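Local coordinates for protein RNA 2',3'-cyclic phosphodiesterase (Deinococcus radiodurans, PDB 5H7E) that belongs to the LigT-like phosphoesterases of the 2H clan, a group of two-lobed proteins whose clan name refers to two conserved histidine motifs, at residues P3-P15 with H42-V56. Sequence-based numbering, arbitrary orientation.
Sequences PSTYRLFYALRVP and HVTLSYLPAVPPERV. With SO4 (sulfate ion), chain E; SO4 (sulfate ion), chain D.
His42 meets Phe9 across the strand pair: CE2 of Phe9 lies over the centre of the imidazole, 3.5 Å from NE2 of His42, the two planes inclined at 38°. Both side chains take the first torsion that puts CG between backbone N and carbonyl carbon (51° in His42, 58° in Phe9), and they reach each other from opposite directions. The segment His42-Val43-Thr44-Leu45 fits the HxTx motif of the 2H clan, consistent with a place in the central cleft; NE2 of His42 bonds a glycerol, and a sulfate hydrogen-bonded by His127 and Thr129 lies near Thr44.

Next, Val43 exchanges two backbone bonds with Leu12, both 2.9 Å between N and O. Leu45 and Ser46 then both face Tyr10, a classic beta bulge: Leu45 N bonds Tyr10 O, while Ser46 O accepts from Tyr10 N. Tyr47 sets its ring edge against CB of Phe9 and runs alongside Arg7. Leu48 pairs with Leu8, and a second bulge shifts the register before Val51 pairs with Tyr6; near it, a water donates to Pro49 O and also bonds Thr5 OG1. Val51 CB packs 3.9 Å from Leu8 CD1. Pro53 CG then makes a CH-pi contact over one face of the Tyr6 ring, 4.0 Å from its centroid, and Val56 CG2 ends the walk at that ring's edge.

Strand 6-13 is flanked by this partner and by strand 148-160, whose Tyr157 stacks on Phe9. Leu8, Tyr10 and Leu48 face helix 56-67, where Leu59 O receives the Tyr10 hydroxyl, and helix 101-114 packs against Tyr10 and Leu45.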
loop_
_atom_site.group_PDB
_atom_site.type_symbol
_atom_site.label_atom_id
_atom_site.label_comp_id
_atom_site.label_asym_id
_atom_site.label_seq_id
_atom_site.Cartn_x
_atom_site.Cartn_y
_atom_site.Cartn_z
ATOM N N PRO A 3 9.099 -17.087 19.365
ATOM C CA PRO A 3 7.784 -16.471 19.604
ATOM C C PRO A 3 7.130 -15.993 18.310
ATOM O O PRO A 3 7.772 -15.410 17.433
ATOM C CB PRO A 3 8.095 -15.305 20.541
ATOM C CG PRO A 3 9.384 -15.637 21.178
ATOM C CD PRO A 3 10.134 -16.574 20.286
ATOM N N SER A 4 5.833 -16.242 18.184
ATOM C CA SER A 4 5.185 -15.903 16.925
ATOM C C SER A 4 5.187 -14.390 16.701
ATOM O O SER A 4 5.231 -13.579 17.637
ATOM C CB SER A 4 3.755 -16.434 16.876
ATOM O OG SER A 4 2.959 -15.823 17.870
ATOM N N THR A 5 5.198 -14.019 15.436
ATOM C CA THR A 5 5.198 -12.629 15.017
ATOM C C THR A 5 4.060 -12.450 14.032
ATOM O O THR A 5 3.535 -13.421 13.484
ATOM C CB THR A 5 6.512 -12.222 14.344
ATOM O OG1 THR A 5 6.792 -13.131 13.276
ATOM C CG2 THR A 5 7.703 -12.247 15.356
ATOM N N TYR A 6 3.738 -11.192 13.759
ATOM C CA TYR A 6 2.747 -10.787 12.779
ATOM C C TYR A 6 3.421 -10.155 11.568
ATOM O O TYR A 6 4.389 -9.415 11.710
ATOM C CB TYR A 6 1.789 -9.741 13.361
ATOM C CG TYR A 6 0.913 -10.208 14.507
ATOM C CD1 TYR A 6 0.631 -11.542 14.704
ATOM C CD2 TYR A 6 0.351 -9.281 15.383
ATOM C CE1 TYR A 6 -0.185 -11.943 15.734
ATOM C CE2 TYR A 6 -0.484 -9.686 16.422
ATOM C CZ TYR A 6 -0.746 -11.006 16.585
ATOM O OH TYR A 6 -1.561 -11.411 17.627
ATOM N N ARG A 7 2.816 -10.330 10.382
ATOM C CA ARG A 7 3.195 -9.568 9.189
ATOM C C ARG A 7 2.236 -8.408 9.095
ATOM O O ARG A 7 1.022 -8.623 8.933
ATOM C CB ARG A 7 3.106 -10.380 7.892
ATOM C CG ARG A 7 3.911 -11.646 7.877
ATOM C CD ARG A 7 3.781 -12.360 6.527
ATOM N NE ARG A 7 4.631 -13.540 6.505
ATOM C CZ ARG A 7 5.074 -14.109 5.392
ATOM N NH1 ARG A 7 4.738 -13.592 4.212
ATOM N NH2 ARG A 7 5.856 -15.183 5.454
ATOM N N LEU A 8 2.768 -7.185 9.238
ATOM C CA LEU A 8 1.900 -6.026 9.298
ATOM C C LEU A 8 2.308 -5.060 8.203
ATOM O O LEU A 8 3.432 -5.094 7.701
ATOM C CB LEU A 8 1.982 -5.272 10.622
ATOM C CG LEU A 8 1.674 -6.144 11.848
ATOM C CD1 LEU A 8 1.841 -5.282 13.118
ATOM C CD2 LEU A 8 0.256 -6.712 11.809
ATOM N N PHE A 9 1.375 -4.187 7.816
ATOM C CA PHE A 9 1.789 -3.105 6.929
ATOM C C PHE A 9 0.841 -1.939 7.107
ATOM O O PHE A 9 -0.302 -2.116 7.505
ATOM C CB PHE A 9 1.874 -3.534 5.436
ATOM C CG PHE A 9 0.587 -4.069 4.864
ATOM C CD1 PHE A 9 0.221 -5.407 5.058
ATOM C CD2 PHE A 9 -0.210 -3.240 4.071
ATOM C CE1 PHE A 9 -0.949 -5.916 4.494
ATOM C CE2 PHE A 9 -1.378 -3.738 3.499
ATOM C CZ PHE A 9 -1.759 -5.058 3.690
ATOM N N TYR A 10 1.375 -0.730 6.917
ATOM C CA TYR A 10 0.566 0.485 6.927
ATOM C C TYR A 10 0.224 0.829 5.494
ATOM O O TYR A 10 1.101 0.748 4.630
ATOM C CB TYR A 10 1.348 1.637 7.497
ATOM C CG TYR A 10 1.602 1.641 9.008
ATOM C CD1 TYR A 10 0.711 2.218 9.882
ATOM C CD2 TYR A 10 2.786 1.130 9.492
ATOM C CE1 TYR A 10 1.006 2.301 11.294
ATOM C CE2 TYR A 10 3.083 1.183 10.842
ATOM C CZ TYR A 10 2.217 1.798 11.708
ATOM O OH TYR A 10 2.612 1.850 13.041
ATOM N N ALA A 11 -1.047 1.114 5.245
ATOM C CA ALA A 11 -1.412 1.403 3.851
ATOM C C ALA A 11 -2.614 2.326 3.854
ATOM O O ALA A 11 -3.365 2.411 4.828
ATOM C CB ALA A 11 -1.751 0.114 3.100
ATOM N N LEU A 12 -2.859 2.947 2.697
ATOM C CA LEU A 12 -4.163 3.567 2.416
ATOM C C LEU A 12 -5.064 2.572 1.687
ATOM O O LEU A 12 -4.648 1.936 0.707
ATOM C CB LEU A 12 -4.010 4.818 1.527
ATOM C CG LEU A 12 -2.960 5.828 1.996
ATOM C CD1 LEU A 12 -2.980 7.034 0.982
ATOM C CD2 LEU A 12 -3.358 6.352 3.367
ATOM N N ARG A 13 -6.288 2.429 2.184
ATOM C CA ARG A 13 -7.327 1.689 1.500
ATOM C C ARG A 13 -7.695 2.414 0.214
ATOM O O ARG A 13 -7.518 3.625 0.098
ATOM C CB ARG A 13 -8.533 1.608 2.427
ATOM C CG ARG A 13 -9.697 1.019 1.854
ATOM C CD ARG A 13 -10.925 1.268 2.762
ATOM N NE ARG A 13 -12.032 0.708 2.032
ATOM C CZ ARG A 13 -12.894 1.402 1.309
ATOM N NH1 ARG A 13 -12.856 2.732 1.277
ATOM N NH2 ARG A 13 -13.841 0.746 0.664
ATOM N N VAL A 14 -8.171 1.658 -0.769
ATOM C CA VAL A 14 -8.570 2.222 -2.061
ATOM C C VAL A 14 -10.070 2.007 -2.190
ATOM O O VAL A 14 -10.533 0.850 -2.077
ATOM C CB VAL A 14 -7.819 1.527 -3.203
ATOM C CG1 VAL A 14 -8.217 2.132 -4.539
ATOM C CG2 VAL A 14 -6.309 1.762 -2.989
ATOM N N PRO A 15 -10.877 3.049 -2.398
ATOM C CA PRO A 15 -12.324 2.900 -2.383
ATOM C C PRO A 15 -12.870 2.373 -3.705
ATOM O O PRO A 15 -12.171 2.283 -4.711
ATOM C CB PRO A 15 -12.842 4.325 -2.120
ATOM C CG PRO A 15 -11.705 5.216 -2.744
ATOM C CD PRO A 15 -10.424 4.455 -2.478
ATOM N N HIS A 42 -4.222 -1.602 -2.362
ATOM C CA HIS A 42 -3.945 -0.628 -1.329
ATOM C C HIS A 42 -2.660 0.097 -1.724
ATOM O O HIS A 42 -1.911 -0.336 -2.615
ATOM C CB HIS A 42 -3.791 -1.271 0.064
ATOM C CG HIS A 42 -2.838 -2.379 0.057
ATOM N ND1 HIS A 42 -3.247 -3.699 0.108
ATOM C CD2 HIS A 42 -1.493 -2.395 0.057
ATOM C CE1 HIS A 42 -2.178 -4.473 0.064
ATOM N NE2 HIS A 42 -1.107 -3.710 -0.010
ATOM N N VAL A 43 -2.431 1.239 -1.062
ATOM C CA VAL A 43 -1.187 2.017 -1.249
ATOM C C VAL A 43 -0.303 1.779 -0.020
ATOM O O VAL A 43 -0.600 2.311 1.045
ATOM C CB VAL A 43 -1.469 3.510 -1.391
ATOM C CG1 VAL A 43 -0.140 4.268 -1.595
ATOM C CG2 VAL A 43 -2.440 3.844 -2.548
ATOM N N THR A 44 0.711 0.914 -0.143
ATOM C CA THR A 44 1.535 0.558 1.027
ATOM C C THR A 44 2.484 1.686 1.360
ATOM O O THR A 44 3.138 2.244 0.473
ATOM C CB THR A 44 2.320 -0.684 0.717
ATOM O OG1 THR A 44 1.405 -1.717 0.387
ATOM C CG2 THR A 44 3.161 -1.158 1.981
ATOM N N LEU A 45 2.609 1.992 2.652
ATOM C CA LEU A 45 3.592 2.966 3.129
ATOM C C LEU A 45 4.798 2.307 3.815
ATOM O O LEU A 45 5.906 2.831 3.725
ATOM C CB LEU A 45 2.930 3.939 4.119
ATOM C CG LEU A 45 2.035 5.040 3.490
ATOM C CD1 LEU A 45 0.730 4.575 3.079
ATOM C CD2 LEU A 45 1.867 6.232 4.453
ATOM N N SER A 46 4.593 1.189 4.504
ATOM C CA SER A 46 5.701 0.463 5.081
ATOM C C SER A 46 5.239 -0.959 5.354
ATOM O O SER A 46 4.090 -1.191 5.751
ATOM C CB SER A 46 6.152 1.101 6.409
ATOM O OG SER A 46 7.349 0.434 6.834
ATOM N N TYR A 47 6.139 -1.909 5.134
ATOM C CA TYR A 47 5.862 -3.324 5.365
ATOM C C TYR A 47 6.760 -3.829 6.482
ATOM O O TYR A 47 7.966 -3.608 6.452
ATOM C CB TYR A 47 6.094 -4.102 4.058
ATOM C CG TYR A 47 6.082 -5.581 4.228
ATOM C CD1 TYR A 47 4.968 -6.229 4.681
ATOM C CD2 TYR A 47 7.220 -6.331 3.941
ATOM C CE1 TYR A 47 4.969 -7.593 4.871
ATOM C CE2 TYR A 47 7.217 -7.711 4.103
ATOM C CZ TYR A 47 6.109 -8.314 4.580
ATOM O OH TYR A 47 6.120 -9.702 4.741
ATOM N N LEU A 48 6.154 -4.518 7.446
ATOM C CA LEU A 48 6.805 -4.977 8.678
ATOM C C LEU A 48 6.656 -6.485 8.751
ATOM O O LEU A 48 5.625 -7.003 9.223
ATOM C CB LEU A 48 6.139 -4.309 9.891
ATOM C CG LEU A 48 6.202 -2.764 9.974
ATOM C CD1 LEU A 48 5.250 -2.051 9.042
ATOM C CD2 LEU A 48 5.835 -2.342 11.378
ATOM N N PRO A 49 7.669 -7.231 8.343
ATOM C CA PRO A 49 7.472 -8.676 8.128
ATOM C C PRO A 49 7.311 -9.497 9.383
ATOM O O PRO A 49 6.803 -10.625 9.306
ATOM C CB PRO A 49 8.738 -9.090 7.369
ATOM C CG PRO A 49 9.746 -8.011 7.696
ATOM C CD PRO A 49 8.966 -6.749 7.834
ATOM N N ALA A 50 7.797 -9.023 10.555
ATOM C CA ALA A 50 7.855 -9.945 11.704
ATOM C C ALA A 50 7.745 -9.122 12.998
ATOM O O ALA A 50 8.726 -8.901 13.712
ATOM C CB ALA A 50 9.141 -10.807 11.687
ATOM N N VAL A 51 6.539 -8.673 13.324
ATOM C CA VAL A 51 6.324 -7.805 14.482
ATOM C C VAL A 51 5.893 -8.663 15.664
ATOM O O VAL A 51 4.862 -9.344 15.570
ATOM C CB VAL A 51 5.276 -6.736 14.188
ATOM C CG1 VAL A 51 5.140 -5.846 15.382
ATOM C CG2 VAL A 51 5.675 -5.925 12.923
ATOM N N PRO A 52 6.604 -8.633 16.782
ATOM C CA PRO A 52 6.122 -9.319 17.974
ATOM C C PRO A 52 4.804 -8.704 18.412
ATOM O O PRO A 52 4.647 -7.480 18.404
ATOM C CB PRO A 52 7.243 -9.087 19.001
ATOM C CG PRO A 52 8.464 -8.634 18.190
ATOM C CD PRO A 52 7.897 -7.940 16.992
ATOM N N PRO A 53 3.806 -9.516 18.775
ATOM C CA PRO A 53 2.468 -8.936 19.058
ATOM C C PRO A 53 2.493 -7.889 20.169
ATOM O O PRO A 53 1.709 -6.929 20.136
ATOM C CB PRO A 53 1.623 -10.168 19.446
ATOM C CG PRO A 53 2.300 -11.308 18.763
ATOM C CD PRO A 53 3.798 -10.988 18.763
ATOM N N GLU A 54 3.440 -7.982 21.091
ATOM C CA GLU A 54 3.520 -6.993 22.160
ATOM C C GLU A 54 3.930 -5.611 21.666
ATOM O O GLU A 54 3.823 -4.643 22.424
ATOM C CB GLU A 54 4.496 -7.468 23.245
ATOM C CG GLU A 54 5.852 -7.894 22.686
ATOM C CD GLU A 54 5.973 -9.415 22.440
ATOM O OE1 GLU A 54 7.076 -9.944 22.731
ATOM O OE2 GLU A 54 4.999 -10.072 21.956
ATOM N N ARG A 55 4.369 -5.483 20.415
ATOM C CA ARG A 55 4.756 -4.188 19.875
ATOM C C ARG A 55 3.631 -3.507 19.124
ATOM O O ARG A 55 3.823 -2.379 18.673
ATOM C CB ARG A 55 5.965 -4.321 18.932
ATOM C CG ARG A 55 7.248 -4.889 19.596
ATOM C CD ARG A 55 7.567 -4.241 20.955
ATOM N NE ARG A 55 7.739 -2.788 20.892
ATOM C CZ ARG A 55 8.817 -2.180 20.407
ATOM N NH1 ARG A 55 8.887 -0.840 20.393
ATOM N NH2 ARG A 55 9.834 -2.908 19.937
ATOM N N VAL A 56 2.476 -4.156 18.977
ATOM C CA VAL A 56 1.428 -3.596 18.135
ATOM C C VAL A 56 0.884 -2.305 18.728
ATOM O O VAL A 56 0.575 -1.361 18.002
ATOM C CB VAL A 56 0.317 -4.624 17.904
ATOM C CG1 VAL A 56 -0.845 -3.985 17.157
ATOM C CG2 VAL A 56 0.877 -5.814 17.111
HETATM S S SO4 E . -16.025 2.791 -0.408
HETATM O O1 SO4 E . -15.250 3.678 0.481
HETATM O O2 SO4 E . -15.197 1.811 -1.072
HETATM O O3 SO4 E . -16.947 2.028 0.426
HETATM O O4 SO4 E . -16.806 3.573 -1.367
HETATM S S SO4 D . 2.895 -3.705 -2.753
HETATM O O1 SO4 D . 3.316 -4.887 -2.038
HETATM O O2 SO4 D . 3.694 -3.628 -3.991
HETATM O O3 SO4 D . 1.464 -3.877 -2.958
HETATM O O4 SO4 D . 3.131 -2.517 -2.013
HETATM O O HOH W 1 5.801 -12.686 10.713
#